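Local coordinates for protein UDP-4-amino-4,6-dideoxy-N-acetyl-beta-L-altrosamine transaminase (Helicobacter pylori, PDB 2FNU) that transfers an amino group to a UDP-linked 4-keto sugar, using pyridoxal phosphate, in the second step of pseudaminic acid biosynthesis for flagellin modification, at residues L45-A50 and V194-E199. Numbering follows the deposited sequence.
Sequences LGVKHA and VTNDSE
K48 and H49 meet N196 and S198 where the start of strand 49-53 lies against the end of strand 191-195, a worked example of how an outermost strand of this chain's sheet is fastened by side chains as well as backbone. The antiparallel ladder is short: H49 and T195 form the hydrogen-bonded pair, held by T195 N to H49 O (3.1 Å) and a weak bond from H49 N to T195 O, and A50 faces V194 in the non-hydrogen-bonded pair. Where the ladder stops, K48 carries on. Its CB lies 3.5 Å from N196 OD1, the oxygen that accepts from K48 N almost head-on (2.8 Å). CG, anti to the backbone N (chi1 -152°), sits over one face of the H49 ring, offset toward the rim. CD comes near both N196 O and S198 OG, and after a bend at chi3 (-79°) CE passes N196 O and NZ donates to it at 2.9 Å. A water links NZ to S198 OG. That hydroxyl meets NE2 at the edge of the H49 ring, in plane and nearly straight (2.7 Å), while H201 of helix 198-208 stacks on the ring. On the A50 side, V194 CG1 packs against A50 CB at 3.7 Å, and V47 CG2 reaches V194 CB, the two side chains meeting at about a right angle. Polar bonds thus tie the turn into helix 198-208 to the strand's entry, beside apolar packing in which V194 also touches F177, and the imidazole's rotation is probably fixed by a bond at its edge and the stacked ring.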
loop_
_atom_site.group_PDB
_atom_site.type_symbol
_atom_site.label_atom_id
_atom_site.label_comp_id
_atom_site.label_asym_id
_atom_site.label_seq_id
_atom_site.Cartn_x
_atom_site.Cartn_y
_atom_site.Cartn_z
ATOM N N LEU B 45 13.203 -18.162 -8.306
ATOM C CA LEU B 45 13.566 -17.480 -9.541
ATOM C C LEU B 45 15.060 -17.540 -9.869
ATOM O O LEU B 45 15.460 -17.273 -11.011
ATOM C CB LEU B 45 13.129 -16.008 -9.457
ATOM C CG LEU B 45 11.617 -15.804 -9.324
ATOM C CD1 LEU B 45 11.374 -14.342 -8.990
ATOM C CD2 LEU B 45 10.900 -16.220 -10.605
ATOM N N GLY B 46 15.882 -17.847 -8.872
ATOM C CA GLY B 46 17.342 -17.801 -9.052
ATOM C C GLY B 46 17.891 -16.380 -9.162
ATOM O O GLY B 46 18.803 -16.115 -9.965
ATOM N N VAL B 47 17.328 -15.463 -8.365
ATOM C CA VAL B 47 17.773 -14.066 -8.351
ATOM C C VAL B 47 18.426 -13.713 -7.024
ATOM O O VAL B 47 18.269 -14.423 -6.029
ATOM C CB VAL B 47 16.625 -13.069 -8.687
ATOM C CG1 VAL B 47 16.118 -13.319 -10.109
ATOM C CG2 VAL B 47 15.483 -13.165 -7.698
ATOM N N LYS B 48 19.158 -12.599 -7.022
ATOM C CA LYS B 48 19.894 -12.168 -5.852
ATOM C C LYS B 48 18.995 -11.572 -4.763
ATOM O O LYS B 48 19.206 -11.811 -3.562
ATOM C CB LYS B 48 20.924 -11.137 -6.308
ATOM C CG LYS B 48 22.146 -11.065 -5.472
ATOM C CD LYS B 48 23.079 -9.975 -5.990
ATOM C CE LYS B 48 23.875 -10.385 -7.199
ATOM N NZ LYS B 48 24.772 -9.231 -7.607
ATOM N N HIS B 49 17.998 -10.790 -5.183
ATOM C CA HIS B 49 17.205 -9.991 -4.245
ATOM C C HIS B 49 15.728 -9.972 -4.584
ATOM O O HIS B 49 15.357 -9.982 -5.751
ATOM C CB HIS B 49 17.674 -8.542 -4.257
ATOM C CG HIS B 49 19.087 -8.348 -3.807
ATOM N ND1 HIS B 49 19.497 -8.612 -2.519
ATOM C CD2 HIS B 49 20.182 -7.911 -4.474
ATOM C CE1 HIS B 49 20.786 -8.333 -2.411
ATOM N NE2 HIS B 49 21.228 -7.916 -3.583
ATOM N N ALA B 50 14.900 -9.946 -3.538
ATOM C CA ALA B 50 13.447 -9.775 -3.679
ATOM C C ALA B 50 12.934 -8.893 -2.563
ATOM O O ALA B 50 13.384 -9.005 -1.401
ATOM C CB ALA B 50 12.735 -11.121 -3.653
ATOM N N VAL B 194 12.029 -7.809 -7.934
ATOM C CA VAL B 194 13.237 -8.650 -7.821
ATOM C C VAL B 194 14.332 -8.053 -8.692
ATOM O O VAL B 194 14.067 -7.383 -9.706
ATOM C CB VAL B 194 12.993 -10.141 -8.161
ATOM C CG1 VAL B 194 11.864 -10.690 -7.261
ATOM C CG2 VAL B 194 12.651 -10.317 -9.635
ATOM N N THR B 195 15.573 -8.251 -8.262
ATOM C CA THR B 195 16.709 -7.660 -8.982
ATOM C C THR B 195 17.984 -8.397 -8.629
ATOM O O THR B 195 18.044 -9.000 -7.562
ATOM C CB THR B 195 16.870 -6.138 -8.657
ATOM O OG1 THR B 195 17.927 -5.588 -9.449
ATOM C CG2 THR B 195 17.164 -5.869 -7.173
ATOM N N ASN B 196 18.985 -8.323 -9.512
ATOM C CA ASN B 196 20.346 -8.793 -9.187
ATOM C C ASN B 196 21.287 -7.624 -8.856
ATOM O O ASN B 196 22.483 -7.828 -8.675
ATOM C CB ASN B 196 20.915 -9.643 -10.332
ATOM C CG ASN B 196 20.147 -10.952 -10.519
ATOM O OD1 ASN B 196 19.651 -11.532 -9.545
ATOM N ND2 ASN B 196 20.043 -11.420 -11.774
ATOM N N ASP B 197 20.733 -6.413 -8.765
ATOM C CA ASP B 197 21.498 -5.204 -8.423
ATOM C C ASP B 197 21.315 -4.873 -6.949
ATOM O O ASP B 197 20.245 -4.417 -6.533
ATOM C CB ASP B 197 21.012 -4.041 -9.301
ATOM C CG ASP B 197 21.898 -2.802 -9.183
ATOM O OD1 ASP B 197 22.054 -2.250 -8.074
ATOM O OD2 ASP B 197 22.469 -2.395 -10.212
ATOM N N SER B 198 22.362 -5.103 -6.156
ATOM C CA SER B 198 22.265 -4.920 -4.710
ATOM C C SER B 198 22.039 -3.467 -4.290
ATOM O O SER B 198 21.286 -3.214 -3.334
ATOM C CB SER B 198 23.517 -5.464 -4.010
ATOM O OG SER B 198 23.654 -6.854 -4.266
ATOM N N GLU B 199 22.690 -2.514 -4.965
ATOM C CA GLU B 199 22.498 -1.108 -4.617
ATOM C C GLU B 199 21.041 -0.697 -4.847
ATOM O O GLU B 199 20.451 0.006 -4.015
ATOM C CB GLU B 199 23.475 -0.211 -5.378
ATOM C CG GLU B 199 24.890 -0.307 -4.779
ATOM C CD GLU B 199 25.943 0.531 -5.500
ATOM O OE1 GLU B 199 27.127 0.428 -5.103
ATOM O OE2 GLU B 199 25.607 1.290 -6.434
HETATM O O HOH W 1 19.178 -14.378 -12.105
HETATM O O HOH W 2 25.690 -8.414 -4.968
#